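Local coordinates for protein Ton_1535 (Thermococcus onnurineus, PDB 3ZPJ) that is of unknown function but folds into an all-helical alpha-solenoid, a right-handed coil of helices interrupted by a left-handed helical turn, at residues A[3-7]-A[22-26]; A[93-97]-A[123-129]; A[231-235]-A[246-250]; A[278-284]-A[302-308]; A[312-317]-A[338-344]. One frame throughout, in Å; residues are numbered along the deposited sequence.

Contact 1 of 5, residues A[3-7]-A[22-26]; sequences TLEEI and KVYEI
I7 and I26 meet on the buried side of this contact, where the CD1 methyl of I26 touches two residues of helix 2-12. L4 CD2 lies 3.6 Å from I26 CD1, the two side chains crossing at about a right angle, and I7 CD1 reaches the same methyl at 4.2 Å. I7 also touches V23, CD1 to CG2, while its CG1 runs past K22 CB at 3.8 Å in the opposite direction. This is the seam of a helical hairpin at the N-terminal end of the alpha-solenoid: helix 2-12 packs on the residues that lead out of helix 16-22, and V35 of helix 29-45 covers L4 and I26 from the next layer. The other side is polar and lies toward solvent. There K22 folds back at its third and fourth torsions (74° and 83°), which brings NZ within reach of two glutamates. K22 NZ makes a salt bridge of 2.8 Å to E25 OE1 and a longer one of 3.3 Å to E6 OE1. The two carboxylates come near each other, E6 OE1 standing 4.5 Å from E25 OE1, and the ammonium that bridges them probably offsets their repulsion.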
# COMPACT_ATOMS: atom_id res chain seq x y z
N THR A 3 -22.55 16.27 -17.84
CA THR A 3 -22.97 15.05 -18.50
C THR A 3 -22.74 13.84 -17.59
O THR A 3 -23.57 12.95 -17.51
CB THR A 3 -22.25 14.84 -19.84
OG1 THR A 3 -22.60 15.90 -20.75
CG2 THR A 3 -22.69 13.53 -20.45
N LEU A 4 -21.61 13.83 -16.88
CA LEU A 4 -21.33 12.76 -15.93
C LEU A 4 -22.33 12.75 -14.77
O LEU A 4 -22.60 11.71 -14.17
CB LEU A 4 -19.91 12.87 -15.37
CG LEU A 4 -18.66 12.85 -16.26
CD1 LEU A 4 -17.48 12.54 -15.39
CD2 LEU A 4 -18.76 11.85 -17.38
N GLU A 5 -22.85 13.92 -14.43
CA GLU A 5 -23.81 14.05 -13.34
C GLU A 5 -25.15 13.44 -13.76
O GLU A 5 -25.76 12.69 -13.01
CB GLU A 5 -23.98 15.52 -12.94
CG GLU A 5 -24.39 15.75 -11.48
CD GLU A 5 -24.66 17.23 -11.16
OE1 GLU A 5 -24.20 18.11 -11.92
OE2 GLU A 5 -25.33 17.50 -10.16
N GLU A 6 -25.59 13.78 -14.97
CA GLU A 6 -26.78 13.18 -15.57
C GLU A 6 -26.69 11.65 -15.66
O GLU A 6 -27.63 10.93 -15.34
CB GLU A 6 -27.04 13.79 -16.95
CG GLU A 6 -27.23 15.29 -16.90
CD GLU A 6 -27.46 15.91 -18.26
OE1 GLU A 6 -26.98 15.36 -19.27
OE2 GLU A 6 -28.12 16.97 -18.31
N ILE A 7 -25.54 11.16 -16.10
CA ILE A 7 -25.32 9.72 -16.17
C ILE A 7 -25.37 9.03 -14.79
O ILE A 7 -26.02 8.00 -14.65
CB ILE A 7 -24.00 9.41 -16.87
CG1 ILE A 7 -24.15 9.71 -18.37
CG2 ILE A 7 -23.59 7.97 -16.63
CD1 ILE A 7 -22.84 9.81 -19.11
N LYS A 22 -26.48 7.96 -23.00
CA LYS A 22 -25.89 9.28 -22.81
C LYS A 22 -24.38 9.24 -22.87
O LYS A 22 -23.74 10.27 -23.04
CB LYS A 22 -26.30 9.87 -21.47
CG LYS A 22 -27.72 10.36 -21.43
CD LYS A 22 -27.86 11.43 -20.37
CE LYS A 22 -27.24 12.73 -20.83
NZ LYS A 22 -28.18 13.49 -21.69
N VAL A 23 -23.81 8.05 -22.70
CA VAL A 23 -22.37 7.90 -22.67
C VAL A 23 -21.73 8.38 -23.98
O VAL A 23 -20.55 8.74 -24.02
CB VAL A 23 -21.99 6.45 -22.31
CG1 VAL A 23 -20.52 6.16 -22.58
CG2 VAL A 23 -22.31 6.20 -20.84
N TYR A 24 -22.53 8.47 -25.03
CA TYR A 24 -22.03 8.90 -26.32
C TYR A 24 -22.04 10.42 -26.46
O TYR A 24 -21.38 10.99 -27.33
CB TYR A 24 -22.77 8.16 -27.42
CG TYR A 24 -22.58 6.68 -27.17
CD1 TYR A 24 -21.41 6.04 -27.56
CD2 TYR A 24 -23.53 5.95 -26.46
CE1 TYR A 24 -21.21 4.70 -27.29
CE2 TYR A 24 -23.33 4.61 -26.18
CZ TYR A 24 -22.17 3.99 -26.60
OH TYR A 24 -21.97 2.65 -26.32
N GLU A 25 -22.74 11.08 -25.54
CA GLU A 25 -22.64 12.52 -25.43
C GLU A 25 -21.32 12.93 -24.78
O GLU A 25 -21.04 14.12 -24.64
CB GLU A 25 -23.83 13.08 -24.65
CG GLU A 25 -25.15 12.90 -25.39
CD GLU A 25 -26.34 13.42 -24.61
OE1 GLU A 25 -26.14 14.00 -23.52
OE2 GLU A 25 -27.49 13.25 -25.09
N ILE A 26 -20.52 11.95 -24.39
CA ILE A 26 -19.19 12.23 -23.91
C ILE A 26 -18.26 12.34 -25.11
O ILE A 26 -18.30 11.49 -26.00
CB ILE A 26 -18.68 11.15 -22.95
CG1 ILE A 26 -19.53 11.14 -21.69
CG2 ILE A 26 -17.20 11.39 -22.60
CD1 ILE A 26 -18.98 10.24 -20.62

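Contact 2 of 5, residues A[93-97]-A[123-129]; sequences AMDFF and HLAIAGY
Where F97 faces L124 their CA atoms are 7.8 Å apart, and beyond A127 the chain leaves helix 110-126 through a Schellman motif at G128, whose positive phi of 86° turns Y129 back toward helix 90-104. L124 CD2 sits 3.4 Å from the centroid of the F97 ring and almost exactly on its normal, a CH-pi contact over the middle of one face. The edge of the same ring meets A127 CB, 3.9 Å from F97 CZ. Y129 comes to F97 with its own edge, CE2 to CE2 at 3.7 Å, and offers a face to M94. The bend at chi2 of M94 (-54°) lays CE over that face, 3.8 Å from the Y129 centroid, with SD more oblique in a Met-aromatic contact. With an alanine in place of F97, L124 CD2 would probably lose the face it covers and a gap open beside A127 and Y129. A81 of helix 70-86 packs on F97, and I136 of helix 130-146 on L124, so the cluster joins successive helices of the solenoid. With no hydrogen bond crossing between 93-97 and 123-129, cohesion here rests on dispersion and on C-H groups directed at aromatic faces.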
# COMPACT_ATOMS: atom_id res chain seq x y z
N ALA A 93 -8.61 -10.61 -18.54
CA ALA A 93 -7.82 -9.46 -18.11
C ALA A 93 -6.43 -9.50 -18.72
O ALA A 93 -5.93 -8.47 -19.20
CB ALA A 93 -7.73 -9.39 -16.59
N MET A 94 -5.80 -10.67 -18.71
CA MET A 94 -4.41 -10.78 -19.16
C MET A 94 -4.39 -10.69 -20.67
O MET A 94 -3.42 -10.21 -21.26
CB MET A 94 -3.72 -12.06 -18.65
CG MET A 94 -3.23 -12.02 -17.17
SD MET A 94 -2.14 -10.64 -16.69
CE MET A 94 -1.61 -11.15 -15.07
N ASP A 95 -5.47 -11.12 -21.30
CA ASP A 95 -5.63 -10.91 -22.73
C ASP A 95 -5.60 -9.41 -23.02
O ASP A 95 -4.83 -8.94 -23.86
CB ASP A 95 -6.93 -11.55 -23.23
CG ASP A 95 -7.20 -11.28 -24.71
OD1 ASP A 95 -6.33 -10.74 -25.43
OD2 ASP A 95 -8.31 -11.62 -25.17
N PHE A 96 -6.40 -8.63 -22.30
CA PHE A 96 -6.41 -7.19 -22.54
C PHE A 96 -5.14 -6.47 -22.13
O PHE A 96 -4.73 -5.53 -22.81
CB PHE A 96 -7.68 -6.52 -22.02
CG PHE A 96 -8.83 -6.66 -22.97
CD1 PHE A 96 -9.52 -7.86 -23.07
CD2 PHE A 96 -9.16 -5.63 -23.83
CE1 PHE A 96 -10.55 -8.01 -23.97
CE2 PHE A 96 -10.20 -5.78 -24.73
CZ PHE A 96 -10.89 -6.97 -24.80
N PHE A 97 -4.51 -6.91 -21.05
CA PHE A 97 -3.21 -6.38 -20.70
C PHE A 97 -2.18 -6.60 -21.83
O PHE A 97 -1.40 -5.71 -22.16
CB PHE A 97 -2.73 -6.96 -19.37
CG PHE A 97 -3.36 -6.30 -18.18
CD1 PHE A 97 -3.27 -4.92 -18.02
CD2 PHE A 97 -4.07 -7.04 -17.24
CE1 PHE A 97 -3.86 -4.28 -16.93
CE2 PHE A 97 -4.66 -6.41 -16.15
CZ PHE A 97 -4.55 -5.03 -16.00
N HIS A 123 -2.57 0.21 -13.88
CA HIS A 123 -3.75 -0.65 -13.99
C HIS A 123 -3.49 -2.10 -13.57
O HIS A 123 -4.33 -2.73 -12.92
CB HIS A 123 -4.43 -0.53 -15.35
CG HIS A 123 -5.13 0.77 -15.53
ND1 HIS A 123 -6.39 1.01 -15.03
CD2 HIS A 123 -4.72 1.93 -16.10
CE1 HIS A 123 -6.73 2.26 -15.30
NE2 HIS A 123 -5.74 2.84 -15.94
N LEU A 124 -2.29 -2.59 -13.87
CA LEU A 124 -1.90 -3.91 -13.41
C LEU A 124 -1.93 -3.98 -11.88
O LEU A 124 -2.29 -5.00 -11.30
CB LEU A 124 -0.51 -4.26 -13.93
CG LEU A 124 -0.46 -4.78 -15.36
CD1 LEU A 124 0.98 -4.76 -15.84
CD2 LEU A 124 -1.04 -6.21 -15.44
N ALA A 125 -1.54 -2.89 -11.22
CA ALA A 125 -1.55 -2.86 -9.76
C ALA A 125 -2.96 -2.80 -9.21
O ALA A 125 -3.29 -3.54 -8.29
CB ALA A 125 -0.73 -1.69 -9.22
N ILE A 126 -3.79 -1.93 -9.78
CA ILE A 126 -5.22 -1.87 -9.44
C ILE A 126 -5.86 -3.25 -9.60
O ILE A 126 -6.72 -3.64 -8.82
CB ILE A 126 -5.98 -0.87 -10.35
CG1 ILE A 126 -5.52 0.56 -10.11
CG2 ILE A 126 -7.46 -0.96 -10.13
CD1 ILE A 126 -5.17 0.86 -8.70
N ALA A 127 -5.42 -3.98 -10.62
CA ALA A 127 -5.95 -5.31 -10.94
C ALA A 127 -5.58 -6.37 -9.91
O ALA A 127 -6.09 -7.49 -9.95
CB ALA A 127 -5.44 -5.74 -12.30
N GLY A 128 -4.68 -6.03 -9.00
CA GLY A 128 -4.19 -7.01 -8.04
C GLY A 128 -3.04 -7.85 -8.56
O GLY A 128 -2.87 -8.98 -8.15
N TYR A 129 -2.23 -7.28 -9.45
CA TYR A 129 -1.08 -7.99 -10.02
C TYR A 129 0.19 -7.20 -9.74
O TYR A 129 0.80 -6.67 -10.66
CB TYR A 129 -1.24 -8.17 -11.53
CG TYR A 129 -2.53 -8.83 -11.96
CD1 TYR A 129 -3.13 -9.80 -11.18
CD2 TYR A 129 -3.14 -8.48 -13.16
CE1 TYR A 129 -4.30 -10.41 -11.57
CE2 TYR A 129 -4.31 -9.09 -13.56
CZ TYR A 129 -4.89 -10.06 -12.77
OH TYR A 129 -6.05 -10.68 -13.15

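Contact 3 of 5, residues A[231-235]-A[246-250]; sequences LAIIK and GELEV
V250 receives one side chain on each of its two methyls: L231 CD2 comes to CG1 and I234 CD1 to CG2, both at 3.7 Å. The helices that carry them, 227-237 and 240-256, form an antiparallel alpha-hairpin of the solenoid; over the two short segments the axes run at 168° and approach to 10.4 Å. V250 spreads its methyls this way because CG1 stands anti to the backbone N (chi1 160°), leaving CG2 beside that nitrogen. I234 slides past V250 in the opposite direction, whereas L231 slants across it. One turn before V250, G246 gives the backbone of the second helix room beside I234: a CB at this position would come tight against I234 CG2. E247 lies along the same apolar side with its methylene chain, CG standing 4.2 Å from L231 CD2, before its carboxylate turns to its charged partners.

The next shell closes over these residues. L222 of helix 216-223 packs on V250, I218 of the same helix on I234, and V265 of helix 262-271 on L231. The carboxylate of E247 is fixed mainly by a salt bridge from its OE2 to R243 NE, one turn earlier on its own helix. K235 adds an opposite charge nearby without closing a salt bridge, since its NZ stops 4.0 Å from E247 OE2.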
# COMPACT_ATOMS: atom_id res chain seq x y z
N LEU A 231 -8.63 2.38 13.74
CA LEU A 231 -8.82 1.44 14.83
C LEU A 231 -10.15 0.73 14.69
O LEU A 231 -10.25 -0.47 14.93
CB LEU A 231 -8.75 2.19 16.15
CG LEU A 231 -7.32 2.55 16.48
CD1 LEU A 231 -7.29 3.42 17.73
CD2 LEU A 231 -6.50 1.27 16.66
N ALA A 232 -11.17 1.48 14.28
CA ALA A 232 -12.49 0.91 14.06
C ALA A 232 -12.45 -0.18 13.00
O ALA A 232 -13.05 -1.24 13.18
CB ALA A 232 -13.49 1.99 13.67
N ILE A 233 -11.72 0.06 11.91
CA ILE A 233 -11.63 -0.95 10.86
C ILE A 233 -10.96 -2.20 11.38
O ILE A 233 -11.39 -3.32 11.09
CB ILE A 233 -10.84 -0.44 9.64
CG1 ILE A 233 -11.55 0.77 9.04
CG2 ILE A 233 -10.69 -1.54 8.62
CD1 ILE A 233 -10.68 1.56 8.06
N ILE A 234 -9.90 -2.00 12.16
CA ILE A 234 -9.16 -3.10 12.75
C ILE A 234 -10.03 -4.01 13.65
O ILE A 234 -9.92 -5.24 13.57
CB ILE A 234 -7.90 -2.59 13.48
CG1 ILE A 234 -6.98 -1.89 12.48
CG2 ILE A 234 -7.16 -3.73 14.15
CD1 ILE A 234 -5.81 -1.19 13.12
N LYS A 235 -10.93 -3.42 14.45
CA LYS A 235 -11.86 -4.21 15.26
C LYS A 235 -12.84 -5.00 14.40
O LYS A 235 -13.22 -6.11 14.73
CB LYS A 235 -12.67 -3.32 16.19
CG LYS A 235 -11.93 -2.75 17.36
CD LYS A 235 -12.91 -2.02 18.27
CE LYS A 235 -12.19 -1.26 19.38
NZ LYS A 235 -11.25 -0.21 18.88
N GLY A 246 -2.24 -5.37 15.61
CA GLY A 246 -2.65 -4.25 14.78
C GLY A 246 -2.84 -3.01 15.61
O GLY A 246 -2.40 -1.91 15.24
N GLU A 247 -3.48 -3.17 16.76
CA GLU A 247 -3.68 -2.04 17.65
C GLU A 247 -2.33 -1.51 18.15
O GLU A 247 -2.12 -0.30 18.19
CB GLU A 247 -4.65 -2.39 18.78
CG GLU A 247 -6.11 -2.53 18.30
CD GLU A 247 -7.07 -3.05 19.37
OE1 GLU A 247 -6.63 -3.58 20.41
OE2 GLU A 247 -8.30 -2.93 19.16
N LEU A 248 -1.40 -2.41 18.46
CA LEU A 248 -0.06 -2.00 18.89
C LEU A 248 0.72 -1.27 17.80
O LEU A 248 1.39 -0.27 18.08
CB LEU A 248 0.73 -3.20 19.40
CG LEU A 248 0.14 -3.79 20.68
CD1 LEU A 248 0.93 -4.99 21.19
CD2 LEU A 248 0.10 -2.73 21.74
N GLU A 249 0.64 -1.77 16.57
CA GLU A 249 1.30 -1.12 15.45
C GLU A 249 0.74 0.29 15.30
O GLU A 249 1.48 1.24 15.06
CB GLU A 249 1.14 -1.94 14.15
CG GLU A 249 1.84 -3.30 14.18
CD GLU A 249 1.79 -4.07 12.85
OE1 GLU A 249 0.77 -3.99 12.13
OE2 GLU A 249 2.78 -4.79 12.55
N VAL A 250 -0.57 0.43 15.48
CA VAL A 250 -1.18 1.74 15.36
C VAL A 250 -0.71 2.66 16.48
O VAL A 250 -0.38 3.82 16.24
CB VAL A 250 -2.71 1.66 15.31
CG1 VAL A 250 -3.33 3.00 15.68
CG2 VAL A 250 -3.13 1.26 13.92

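Contact 4 of 5, residues A[278-284]-A[302-308]; sequences FTDVNVQ and FAKEIQN
D280 reaches from the first turn of helix 280-293 to the backbone of Q307 and N308, tying that helix to the loop between helices 296-303 and 309-325 of the alpha-solenoid. From CB the side chain leaves with CG anti to the backbone N (chi1 -161°), which carries the carboxylate across; CG passes 3.8 Å from Q307 CB. At the tip the two oxygens divide the work. OD1 accepts from Q307 N at 2.7 Å in a nearly straight bond of 172°, and OD2 from N308 N at 3.1 Å, both on the syn side. Q284 NE2 also donates to OD2, from the opposite face of the carboxylate to N308 N. Were D280 a leucine, the N-H groups of Q307 and N308 would probably lose their acceptor and the Q284 amide could turn freely. Behind this polar end the contact is greasy: I306 CG2 lies 3.6 Å from Q284 CG, and I306 CG1 touches V283 CG1. I306 is also covered by A315 of helix 309-325. At the far end F302 turns its edge toward the face of F278 in an offset edge-to-face pair, centroids 5.8 Å apart and planes at 77°, with F302 CE1 3.9 Å from F278 CE2.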
# COMPACT_ATOMS: atom_id res chain seq x y z
N PHE A 278 -1.01 -17.51 21.85
CA PHE A 278 0.06 -16.94 21.05
C PHE A 278 0.96 -17.99 20.45
O PHE A 278 1.27 -18.99 21.09
CB PHE A 278 0.90 -16.01 21.92
CG PHE A 278 0.15 -14.81 22.40
CD1 PHE A 278 -0.35 -13.88 21.51
CD2 PHE A 278 -0.03 -14.59 23.75
CE1 PHE A 278 -1.03 -12.77 21.96
CE2 PHE A 278 -0.70 -13.47 24.20
CZ PHE A 278 -1.20 -12.56 23.31
N THR A 279 1.38 -17.77 19.21
CA THR A 279 2.50 -18.53 18.68
C THR A 279 3.75 -17.79 19.11
O THR A 279 3.70 -16.60 19.40
CB THR A 279 2.49 -18.57 17.17
OG1 THR A 279 2.56 -17.23 16.68
CG2 THR A 279 1.23 -19.24 16.65
N ASP A 280 4.87 -18.50 19.14
CA ASP A 280 6.12 -17.92 19.62
C ASP A 280 6.50 -16.71 18.79
O ASP A 280 7.06 -15.74 19.30
CB ASP A 280 7.24 -18.96 19.59
CG ASP A 280 8.40 -18.57 20.47
OD1 ASP A 280 8.17 -18.21 21.64
OD2 ASP A 280 9.55 -18.61 19.98
N VAL A 281 6.19 -16.75 17.50
CA VAL A 281 6.46 -15.61 16.67
C VAL A 281 5.59 -14.42 17.08
O VAL A 281 6.08 -13.29 17.14
CB VAL A 281 6.30 -15.96 15.18
CG1 VAL A 281 6.23 -14.70 14.33
CG2 VAL A 281 7.44 -16.88 14.74
N ASN A 282 4.32 -14.66 17.40
CA ASN A 282 3.46 -13.60 17.94
C ASN A 282 4.07 -13.01 19.21
O ASN A 282 4.12 -11.78 19.38
CB ASN A 282 2.04 -14.12 18.22
CG ASN A 282 1.26 -14.43 16.95
OD1 ASN A 282 1.57 -13.89 15.88
ND2 ASN A 282 0.25 -15.29 17.06
N VAL A 283 4.57 -13.88 20.08
CA VAL A 283 5.24 -13.44 21.30
C VAL A 283 6.44 -12.54 21.00
O VAL A 283 6.56 -11.44 21.55
CB VAL A 283 5.70 -14.63 22.10
CG1 VAL A 283 6.43 -14.18 23.34
CG2 VAL A 283 4.51 -15.49 22.45
N GLN A 284 7.31 -13.00 20.11
CA GLN A 284 8.46 -12.21 19.69
C GLN A 284 8.04 -10.87 19.14
O GLN A 284 8.62 -9.83 19.45
CB GLN A 284 9.26 -12.97 18.65
CG GLN A 284 9.76 -14.30 19.17
CD GLN A 284 10.21 -15.22 18.06
OE1 GLN A 284 10.45 -14.78 16.94
NE2 GLN A 284 10.33 -16.50 18.38
N PHE A 302 6.61 -10.38 27.89
CA PHE A 302 6.62 -11.12 26.64
C PHE A 302 7.98 -11.72 26.28
O PHE A 302 8.06 -12.91 25.98
CB PHE A 302 6.04 -10.28 25.50
CG PHE A 302 4.55 -10.21 25.54
CD1 PHE A 302 3.79 -11.21 24.96
CD2 PHE A 302 3.90 -9.19 26.19
CE1 PHE A 302 2.41 -11.18 25.01
CE2 PHE A 302 2.53 -9.14 26.24
CZ PHE A 302 1.79 -10.15 25.65
N ALA A 303 9.03 -10.92 26.36
CA ALA A 303 10.38 -11.40 26.07
C ALA A 303 10.73 -12.68 26.84
O ALA A 303 11.32 -13.60 26.28
CB ALA A 303 11.40 -10.31 26.34
N LYS A 304 10.35 -12.74 28.11
CA LYS A 304 10.67 -13.92 28.91
C LYS A 304 9.89 -15.18 28.48
O LYS A 304 10.20 -16.28 28.95
CB LYS A 304 10.47 -13.64 30.40
CG LYS A 304 11.29 -12.45 30.90
CD LYS A 304 11.59 -12.56 32.38
CE LYS A 304 10.88 -11.49 33.18
NZ LYS A 304 11.63 -11.12 34.40
N GLU A 305 8.90 -15.04 27.61
CA GLU A 305 8.11 -16.19 27.16
C GLU A 305 8.50 -16.66 25.78
O GLU A 305 7.96 -17.65 25.30
CB GLU A 305 6.61 -15.88 27.20
CG GLU A 305 5.98 -15.92 28.59
CD GLU A 305 5.84 -17.34 29.14
OE1 GLU A 305 4.96 -18.09 28.65
OE2 GLU A 305 6.59 -17.69 30.08
N ILE A 306 9.42 -15.94 25.14
CA ILE A 306 9.96 -16.35 23.85
C ILE A 306 10.71 -17.67 23.99
O ILE A 306 11.66 -17.77 24.78
CB ILE A 306 10.91 -15.30 23.27
CG1 ILE A 306 10.17 -13.98 23.04
CG2 ILE A 306 11.54 -15.79 21.98
CD1 ILE A 306 11.10 -12.80 22.79
N GLN A 307 10.29 -18.68 23.24
CA GLN A 307 10.86 -20.01 23.36
C GLN A 307 12.15 -20.16 22.54
O GLN A 307 13.08 -20.82 22.98
CB GLN A 307 9.84 -21.08 22.95
CG GLN A 307 8.68 -21.23 23.92
CD GLN A 307 9.08 -21.95 25.20
OE1 GLN A 307 8.82 -21.46 26.31
NE2 GLN A 307 9.70 -23.12 25.06
N ASN A 308 12.21 -19.55 21.37
CA ASN A 308 13.45 -19.56 20.59
C ASN A 308 14.59 -18.89 21.34
O ASN A 308 14.56 -17.69 21.60
CB ASN A 308 13.28 -18.90 19.23
CG ASN A 308 14.59 -18.82 18.47
OD1 ASN A 308 15.36 -17.87 18.63
ND2 ASN A 308 14.86 -19.84 17.67

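Contact 5 of 5, residues A[312-317]-A[338-344]; sequences RSEALK and SIPDPKI
S313 OG takes part in two hydrogen bonds: it accepts from D341 N at 2.9 Å, with an N-H...O angle of 151°, and is also hydrogen-bonded to the carbonyl of I309, one turn back on its own helix. The first torsion (chi1 -79°) keeps OG beside the backbone N, from where it can serve both. The same oxygen is crowded by carbon, with P340 CD at 3.1 Å and I339 CG2 at 3.5 Å, so the hydroxyl packs against the loop whose backbone it holds.

Around this bond the apolar groups interlock. I344 sets its CD1 3.8 Å from S313 CB, while its CG2 meets the aliphatic part of K317 at CD, 3.9 Å away, the two chains crossing at about a right angle. Further along, L316 packs its CB on I339 CG1 and brings CD1 up to the hydroxyl of S338. R312 passes across P340, with NE and NH2 each 3.7 Å from the ring's CG; the polar end of the arginine is held by the carbonyl of I306, which accepts from NH1. On the loop side D341 is the N-cap of helix 342-351, OD1 accepting a weak bond from K343 N.

L316 also rests on L300 and A303 of helix 296-303, so helix 309-325 lies between the preceding helix and the loop before helix 342-351. A serine on one helix holding the backbone of the loop into the last helix, over a layer of leucine and isoleucine, closes the stack of helices at the C-terminal end of this alpha-solenoid.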
# COMPACT_ATOMS: atom_id res chain seq x y z
N ARG A 312 14.95 -14.84 22.07
CA ARG A 312 14.80 -14.42 23.45
C ARG A 312 16.03 -13.60 23.86
O ARG A 312 15.90 -12.55 24.50
CB ARG A 312 14.61 -15.63 24.38
CG ARG A 312 14.60 -15.29 25.86
CD ARG A 312 13.96 -16.38 26.70
NE ARG A 312 14.89 -17.45 27.05
CZ ARG A 312 14.95 -18.64 26.44
NH1 ARG A 312 14.12 -18.93 25.44
NH2 ARG A 312 15.84 -19.54 26.84
N SER A 313 17.21 -14.07 23.46
CA SER A 313 18.44 -13.37 23.76
C SER A 313 18.41 -11.95 23.20
O SER A 313 18.72 -10.99 23.90
CB SER A 313 19.64 -14.14 23.21
OG SER A 313 19.97 -15.22 24.08
N GLU A 314 18.01 -11.83 21.94
CA GLU A 314 17.93 -10.53 21.28
C GLU A 314 16.97 -9.58 22.00
O GLU A 314 17.33 -8.44 22.31
CB GLU A 314 17.53 -10.70 19.81
CG GLU A 314 18.62 -11.35 18.96
CD GLU A 314 18.09 -11.95 17.66
OE1 GLU A 314 17.21 -11.31 17.02
OE2 GLU A 314 18.54 -13.06 17.30
N ALA A 315 15.75 -10.05 22.26
CA ALA A 315 14.71 -9.23 22.88
C ALA A 315 15.12 -8.75 24.27
O ALA A 315 14.85 -7.62 24.66
CB ALA A 315 13.39 -9.98 22.93
N LEU A 316 15.80 -9.62 25.01
CA LEU A 316 16.23 -9.28 26.36
C LEU A 316 17.29 -8.19 26.32
O LEU A 316 17.34 -7.33 27.19
CB LEU A 316 16.74 -10.53 27.07
CG LEU A 316 15.67 -11.48 27.61
CD1 LEU A 316 16.30 -12.68 28.33
CD2 LEU A 316 14.74 -10.74 28.55
N LYS A 317 18.15 -8.24 25.30
CA LYS A 317 19.20 -7.24 25.15
C LYS A 317 18.58 -5.87 24.89
O LYS A 317 18.83 -4.92 25.64
CB LYS A 317 20.16 -7.61 24.01
CG LYS A 317 21.22 -6.55 23.74
CD LYS A 317 22.36 -7.06 22.88
CE LYS A 317 22.38 -6.39 21.52
NZ LYS A 317 23.57 -6.80 20.72
N SER A 338 20.34 -12.77 32.49
CA SER A 338 19.28 -13.61 31.96
C SER A 338 19.49 -14.02 30.51
O SER A 338 18.91 -15.01 30.06
CB SER A 338 17.93 -12.88 32.09
OG SER A 338 16.91 -13.53 31.36
N ILE A 339 20.30 -13.27 29.77
CA ILE A 339 20.49 -13.56 28.35
C ILE A 339 21.18 -14.91 28.19
O ILE A 339 22.30 -15.10 28.66
CB ILE A 339 21.33 -12.47 27.65
CG1 ILE A 339 20.71 -11.09 27.89
CG2 ILE A 339 21.44 -12.77 26.16
CD1 ILE A 339 21.53 -9.94 27.33
N PRO A 340 20.49 -15.86 27.53
CA PRO A 340 20.99 -17.23 27.34
C PRO A 340 22.21 -17.30 26.42
O PRO A 340 23.09 -18.12 26.62
CB PRO A 340 19.81 -17.97 26.70
CG PRO A 340 18.61 -17.13 27.04
CD PRO A 340 19.10 -15.71 27.06
N ASP A 341 22.26 -16.45 25.41
CA ASP A 341 23.44 -16.42 24.55
C ASP A 341 24.51 -15.58 25.23
O ASP A 341 24.37 -14.36 25.33
CB ASP A 341 23.09 -15.83 23.19
CG ASP A 341 24.14 -16.13 22.15
OD1 ASP A 341 25.31 -16.36 22.52
OD2 ASP A 341 23.78 -16.15 20.96
N PRO A 342 25.60 -16.23 25.69
CA PRO A 342 26.63 -15.47 26.40
C PRO A 342 27.32 -14.47 25.46
O PRO A 342 27.67 -13.38 25.90
CB PRO A 342 27.60 -16.55 26.90
CG PRO A 342 27.40 -17.69 25.99
CD PRO A 342 25.97 -17.65 25.53
N LYS A 343 27.49 -14.84 24.19
CA LYS A 343 28.03 -13.92 23.20
C LYS A 343 27.25 -12.60 23.17
O LYS A 343 27.82 -11.53 23.38
CB LYS A 343 28.02 -14.56 21.81
CG LYS A 343 28.39 -13.59 20.70
CD LYS A 343 28.45 -14.28 19.36
CE LYS A 343 28.97 -13.34 18.29
NZ LYS A 343 29.09 -14.04 16.98
N ILE A 344 25.95 -12.70 22.92
CA ILE A 344 25.05 -11.56 22.99
C ILE A 344 25.10 -10.87 24.35
O ILE A 344 25.11 -9.65 24.42
CB ILE A 344 23.61 -11.99 22.66
CG1 ILE A 344 23.50 -12.29 21.17
CG2 ILE A 344 22.62 -10.90 23.05
CD1 ILE A 344 22.09 -12.58 20.72

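In the fold
The five contacts follow one another in series along the chain and are spread along the solenoid. Contact 1 lies near the N-terminal end and contact 5 near the C-terminal end, their centres 67 Å apart on opposite sides of the chain's centre. Contacts 2 and 3, with centres 30 Å apart, occupy the middle, also on opposite sides of that point. Contact 4 stands about 7 Å from contact 3 at the nearest atoms. Contacts 4 and 5 are the pair that touch, their centres 14 Å apart: R312 of contact 5 meets I306 of contact 4, so helix 309-325 takes part in both interfaces.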